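Local coordinates for protein homoserine kinase (Cytophaga hutchinsonii, PDB 4P52) that probably transfers a phosphate from ATP to the hydroxyl group of L-homoserine, as a GHMP-family kinase on the pathway to threonine, at residues G172-R177 / L182-L187; D144-A149 / D163-C168. All blocks are in the same frame, centred on the assembly; numbering follows the deposited sequence.

In the fold
Both contacts lie in the buried part of one chain, with centres about 10 Å apart. They follow in series along the sequence: helix 162-170 belongs to interaction 2 and runs almost directly into strand 173-178 of interaction 1. The two also touch in space. Val184 CG1 of the hairpin packs on Ala166 CB of the helix at 3.9 Å, and Leu182 CD2 meets Leu146 CD2 at 4.0 Å. On the other face of the hairpin, Leu175, Val185 and Leu187 reach the second subunit. Helix 162-170 also packs on helix 120-135, whose first turn is the end of the glycine-rich PLGSGLGSSAAS sequence. In GHMP kinases this motif typically holds the phosphates of ATP.

Interaction 1: residues G172-R177 / L182-L187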
loop_
_atom_site.group_PDB
_atom_site.type_symbol
_atom_site.label_atom_id
_atom_site.label_comp_id
_atom_site.label_asym_id
_atom_site.label_seq_id
_atom_site.Cartn_x
_atom_site.Cartn_y
_atom_site.Cartn_z
ATOM N N GLY A 172 -11.336 8.531 -12.813
ATOM C CA GLY A 172 -11.286 8.182 -11.414
ATOM C C GLY A 172 -9.890 8.064 -10.865
ATOM O O GLY A 172 -8.929 8.647 -11.406
ATOM N N PHE A 173 -9.796 7.296 -9.784
ATOM C CA PHE A 173 -8.571 7.096 -9.052
ATOM C C PHE A 173 -8.130 5.640 -9.190
ATOM O O PHE A 173 -8.901 4.722 -8.925
ATOM C CB PHE A 173 -8.813 7.431 -7.584
ATOM C CG PHE A 173 -7.557 7.624 -6.820
ATOM C CD1 PHE A 173 -6.717 6.544 -6.569
ATOM C CD2 PHE A 173 -7.195 8.899 -6.372
ATOM C CE1 PHE A 173 -5.522 6.718 -5.891
ATOM C CE2 PHE A 173 -5.991 9.089 -5.696
ATOM C CZ PHE A 173 -5.155 7.988 -5.459
ATOM N N VAL A 174 -6.876 5.435 -9.559
ATOM C CA VAL A 174 -6.384 4.133 -9.965
ATOM C C VAL A 174 -5.116 3.700 -9.217
ATOM O O VAL A 174 -4.203 4.511 -8.954
ATOM C CB VAL A 174 -6.149 4.141 -11.494
ATOM C CG1 VAL A 174 -5.160 3.080 -11.927
ATOM C CG2 VAL A 174 -7.475 3.990 -12.238
ATOM N N LEU A 175 -5.072 2.412 -8.866
ATOM C CA LEU A 175 -3.847 1.768 -8.398
ATOM C C LEU A 175 -3.336 0.857 -9.505
ATOM O O LEU A 175 -4.087 0.021 -10.051
ATOM C CB LEU A 175 -4.099 0.970 -7.115
ATOM C CG LEU A 175 -3.135 -0.151 -6.702
ATOM C CD1 LEU A 175 -1.909 0.434 -6.044
ATOM C CD2 LEU A 175 -3.783 -1.075 -5.699
ATOM N N VAL A 176 -2.063 1.045 -9.868
ATOM C CA VAL A 176 -1.398 0.156 -10.823
ATOM C C VAL A 176 -0.572 -0.818 -10.007
ATOM O O VAL A 176 0.549 -0.500 -9.528
ATOM C CB VAL A 176 -0.497 0.900 -11.811
ATOM C CG1 VAL A 176 0.113 -0.086 -12.804
ATOM C CG2 VAL A 176 -1.299 1.965 -12.535
ATOM N N ARG A 177 -1.142 -2.004 -9.833
ATOM C CA ARG A 177 -0.604 -2.964 -8.914
ATOM C C ARG A 177 0.636 -3.659 -9.497
ATOM O O ARG A 177 1.536 -4.024 -8.750
ATOM C CB ARG A 177 -1.701 -3.967 -8.588
ATOM C CG ARG A 177 -1.447 -4.824 -7.372
ATOM C CD ARG A 177 -1.486 -6.258 -7.825
ATOM N NE ARG A 177 -0.147 -6.816 -8.002
ATOM C CZ ARG A 177 0.177 -7.757 -8.889
ATOM N NH1 ARG A 177 -0.717 -8.222 -9.737
ATOM N NH2 ARG A 177 1.420 -8.220 -8.944
ATOM N N LEU A 182 -0.066 -6.300 -16.732
ATOM C CA LEU A 182 -0.675 -5.015 -16.395
ATOM C C LEU A 182 -1.900 -5.226 -15.517
ATOM O O LEU A 182 -2.895 -5.828 -15.942
ATOM C CB LEU A 182 -1.019 -4.250 -17.664
ATOM C CG LEU A 182 -1.361 -2.759 -17.583
ATOM C CD1 LEU A 182 -0.467 -1.992 -16.611
ATOM C CD2 LEU A 182 -1.297 -2.160 -18.984
ATOM N N ASP A 183 -1.799 -4.779 -14.274
ATOM C CA ASP A 183 -2.819 -5.054 -13.282
ATOM C C ASP A 183 -3.301 -3.751 -12.665
ATOM O O ASP A 183 -2.619 -3.147 -11.853
ATOM C CB ASP A 183 -2.287 -6.005 -12.215
ATOM C CG ASP A 183 -3.396 -6.661 -11.410
ATOM O OD1 ASP A 183 -4.595 -6.407 -11.678
ATOM O OD2 ASP A 183 -3.078 -7.444 -10.502
ATOM N N VAL A 184 -4.486 -3.321 -13.065
ATOM C CA VAL A 184 -5.009 -2.000 -12.718
ATOM C C VAL A 184 -6.305 -2.122 -11.927
ATOM O O VAL A 184 -7.163 -2.937 -12.239
ATOM C CB VAL A 184 -5.234 -1.169 -13.992
ATOM C CG1 VAL A 184 -5.965 0.117 -13.662
ATOM C CG2 VAL A 184 -3.895 -0.884 -14.635
ATOM N N VAL A 185 -6.433 -1.299 -10.896
ATOM C CA VAL A 185 -7.540 -1.406 -9.961
ATOM C C VAL A 185 -8.113 -0.028 -9.765
ATOM O O VAL A 185 -7.385 0.874 -9.398
ATOM C CB VAL A 185 -7.049 -1.985 -8.604
ATOM C CG1 VAL A 185 -8.164 -2.009 -7.569
ATOM C CG2 VAL A 185 -6.503 -3.387 -8.808
ATOM N N LYS A 186 -9.401 0.168 -10.038
ATOM C CA LYS A 186 -10.007 1.468 -9.773
ATOM C C LYS A 186 -10.495 1.544 -8.326
ATOM O O LYS A 186 -11.166 0.644 -7.848
ATOM C CB LYS A 186 -11.163 1.762 -10.721
ATOM C CG LYS A 186 -11.726 3.176 -10.473
ATOM C CD LYS A 186 -12.918 3.573 -11.325
ATOM C CE LYS A 186 -12.536 3.607 -12.799
ATOM N NZ LYS A 186 -13.469 4.505 -13.514
ATOM N N LEU A 187 -10.183 2.631 -7.631
ATOM C CA LEU A 187 -10.556 2.747 -6.219
ATOM C C LEU A 187 -11.573 3.858 -5.989
ATOM O O LEU A 187 -11.498 4.889 -6.641
ATOM C CB LEU A 187 -9.312 3.031 -5.380
ATOM C CG LEU A 187 -8.189 2.002 -5.462
ATOM C CD1 LEU A 187 -6.970 2.562 -4.745
ATOM C CD2 LEU A 187 -8.626 0.678 -4.864
HETATM O O HOH W 1 -12.309 6.262 -8.792
#
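Phe173 O accepts a hydrogen bond from Leu187 N at 2.8 Å. On the other side of this pair a water links the strands, taking a bond from Phe173 N and giving one to Leu187 O. The Phe173 ring meets Leu187 CD1 obliquely. Val174 turns to the face that packs on helix 162-170. Its CG1 meets Val184 CG1 at 3.5 Å. Leu175 faces the other way and forms two backbone bonds with Val185: Leu175 N to Val185 O and Val185 N to Leu175 O, each 2.8 Å. Its CB also lies 4.0 Å from Leu187 CD1. This is an antiparallel beta hairpin, with 152° between the strand directions. Strand 173-178 is also bonded to strand 45-49, so the hairpin extends the mixed sheet of the N-terminal GHMP kinase region. Val176 returns to the helix-facing side, where its CG1 lies 4.3 Å from Leu182 CD1. Arg177 N bonds to Asp183 O. The Arg177 chain then bends at chi2 and chi3 and brings NH1 to Asp183 OD2 at 2.6 Å, a salt bridge. The oxygen lies near the guanidinium plane and uses its anti lone pair. The carboxylate plane stands 83° from that of the guanidinium. Arg177 NE also bonds to Asn228 OD1 of the second subunit, and Asp183 OD2 has a further salt bridge, to Arg246 NE of that subunit. Replacing Arg177 with a leucine would probably leave Asp183 with Arg246 of the second subunit as its charged partner and cost Asn228 of that subunit its bond from NE.

Interaction 2: residues D144-A149 / D163-C168; sequences DLLPFA and DNVAPC
Leu146 and Val165 form the centre of this helix-to-helix contact. Leu146 CD1 meets Val165 CG1 at 3.4 Å, and the two side chains cross at a slant. The other branch of the leucine, CD2, lies 4.2 Å from Ala166 CB. One turn on, Ala149 CB adds a second touch to the same valine methyl, 3.7 Å from Val165 CG1. That methyl therefore has partners from two successive turns of helix 146-157. Leu146 CG stands anti to the backbone N (chi1 -177°), which carries its methyls across to helix 162-170. The same setting at Val165 puts CG1, not CG2, against Leu146 and Ala149.

Backbone bonds hold each side in shape. Ala149 N bonds to Leu145 O, and Cys168 N bonds to Asn164 O. Helix 162-170 kinks at Pro167, whose nitrogen has no hydrogen to give to the turn before. Asn164 ND2 bonds to Thr34 OG1 and so ties this helix to strand 26-36. Further out, helix 120-135 backs both segments: Val165 touches Val126, and Leu145 packs on Val129 and Asn133. Leu146 also rests on Leu169 and Tyr170. The contact thus belongs to the helical layer of the N-terminal GHMP kinase domain.

No hydrogen bond or salt bridge joins the segments. The side-chain contacts between them are all between buried methyl groups, so the hold probably rests on shape and on exclusion of water.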
loop_
_atom_site.group_PDB
_atom_site.type_symbol
_atom_site.label_atom_id
_atom_site.label_comp_id
_atom_site.label_asym_id
_atom_site.label_seq_id
_atom_site.Cartn_x
_atom_site.Cartn_y
_atom_site.Cartn_z
ATOM N N ASP A 144 -10.581 -2.517 -22.810
ATOM C CA ASP A 144 -9.574 -3.163 -23.633
ATOM C C ASP A 144 -8.762 -2.216 -24.486
ATOM O O ASP A 144 -7.859 -2.663 -25.194
ATOM C CB ASP A 144 -10.208 -4.245 -24.494
ATOM C CG ASP A 144 -10.660 -5.446 -23.669
ATOM O OD1 ASP A 144 -9.788 -6.067 -23.008
ATOM O OD2 ASP A 144 -11.883 -5.745 -23.663
ATOM N N LEU A 145 -9.059 -0.913 -24.416
ATOM C CA LEU A 145 -8.270 0.064 -25.157
ATOM C C LEU A 145 -6.935 0.373 -24.505
ATOM O O LEU A 145 -6.013 0.866 -25.187
ATOM C CB LEU A 145 -9.037 1.353 -25.385
ATOM C CG LEU A 145 -10.413 1.197 -26.031
ATOM C CD1 LEU A 145 -11.072 2.563 -26.136
ATOM C CD2 LEU A 145 -10.327 0.492 -27.384
ATOM N N LEU A 146 -6.815 0.073 -23.210
ATOM C CA LEU A 146 -5.602 0.425 -22.468
ATOM C C LEU A 146 -4.273 -0.037 -23.130
ATOM O O LEU A 146 -3.351 0.776 -23.283
ATOM C CB LEU A 146 -5.696 -0.019 -21.006
ATOM C CG LEU A 146 -4.493 0.375 -20.148
ATOM C CD1 LEU A 146 -4.237 1.873 -20.159
ATOM C CD2 LEU A 146 -4.721 -0.089 -18.724
ATOM N N PRO A 147 -4.181 -1.324 -23.546
ATOM C CA PRO A 147 -2.905 -1.778 -24.133
ATOM C C PRO A 147 -2.485 -0.974 -25.370
ATOM O O PRO A 147 -1.286 -0.679 -25.546
ATOM C CB PRO A 147 -3.174 -3.242 -24.515
ATOM C CG PRO A 147 -4.374 -3.650 -23.730
ATOM C CD PRO A 147 -5.189 -2.402 -23.513
ATOM N N PHE A 148 -3.451 -0.614 -26.213
ATOM C CA PHE A 148 -3.140 0.182 -27.385
ATOM C C PHE A 148 -2.595 1.545 -27.014
ATOM O O PHE A 148 -1.667 2.044 -27.648
ATOM C CB PHE A 148 -4.356 0.305 -28.275
ATOM C CG PHE A 148 -4.854 -1.009 -28.760
ATOM C CD1 PHE A 148 -4.090 -1.768 -29.626
ATOM C CD2 PHE A 148 -6.073 -1.500 -28.332
ATOM C CE1 PHE A 148 -4.536 -2.996 -30.070
ATOM C CE2 PHE A 148 -6.536 -2.726 -28.776
ATOM C CZ PHE A 148 -5.764 -3.478 -29.644
ATOM N N ALA A 149 -3.163 2.143 -25.976
ATOM C CA ALA A 149 -2.688 3.439 -25.530
ATOM C C ALA A 149 -1.281 3.288 -24.942
ATOM O O ALA A 149 -0.427 4.138 -25.172
ATOM C CB ALA A 149 -3.661 4.056 -24.540
ATOM N N ASP A 163 -0.003 4.787 -14.669
ATOM C CA ASP A 163 -0.627 5.646 -13.673
ATOM C C ASP A 163 -1.028 7.006 -14.231
ATOM O O ASP A 163 -1.744 7.755 -13.571
ATOM C CB ASP A 163 0.204 5.781 -12.404
ATOM C CG ASP A 163 1.543 6.462 -12.626
ATOM O OD1 ASP A 163 1.911 6.805 -13.789
ATOM O OD2 ASP A 163 2.241 6.639 -11.596
ATOM N N ASN A 164 -0.604 7.309 -15.458
ATOM C CA ASN A 164 -1.241 8.402 -16.222
ATOM C C ASN A 164 -2.343 7.871 -17.150
ATOM O O ASN A 164 -3.477 8.355 -17.117
ATOM C CB ASN A 164 -0.226 9.177 -17.046
ATOM C CG ASN A 164 0.762 9.946 -16.196
ATOM O OD1 ASN A 164 1.956 9.658 -16.245
ATOM N ND2 ASN A 164 0.290 10.948 -15.446
ATOM N N VAL A 165 -1.999 6.864 -17.951
ATOM C CA VAL A 165 -2.860 6.376 -19.007
ATOM C C VAL A 165 -4.161 5.763 -18.480
ATOM O O VAL A 165 -5.232 6.106 -18.975
ATOM C CB VAL A 165 -2.136 5.356 -19.908
ATOM C CG1 VAL A 165 -3.039 4.923 -21.034
ATOM C CG2 VAL A 165 -0.891 5.963 -20.537
ATOM N N ALA A 166 -4.079 4.859 -17.489
ATOM C CA ALA A 166 -5.281 4.184 -16.983
ATOM C C ALA A 166 -6.348 5.150 -16.419
ATOM O O ALA A 166 -7.521 5.063 -16.832
ATOM C CB ALA A 166 -4.944 3.072 -15.995
ATOM N N PRO A 167 -5.957 6.079 -15.507
ATOM C CA PRO A 167 -6.973 7.018 -14.990
ATOM C C PRO A 167 -7.484 7.989 -16.068
ATOM O O PRO A 167 -8.644 8.472 -16.006
ATOM C CB PRO A 167 -6.241 7.785 -13.874
ATOM C CG PRO A 167 -4.792 7.646 -14.200
ATOM C CD PRO A 167 -4.632 6.313 -14.900
ATOM N N CYS A 168 -6.633 8.270 -17.046
ATOM C CA CYS A 168 -7.029 9.113 -18.125
ATOM C C CYS A 168 -8.152 8.431 -18.923
ATOM O O CYS A 168 -9.190 9.035 -19.201
ATOM C CB CYS A 168 -5.842 9.427 -19.031
ATOM S SG CYS A 168 -6.368 10.527 -20.355
#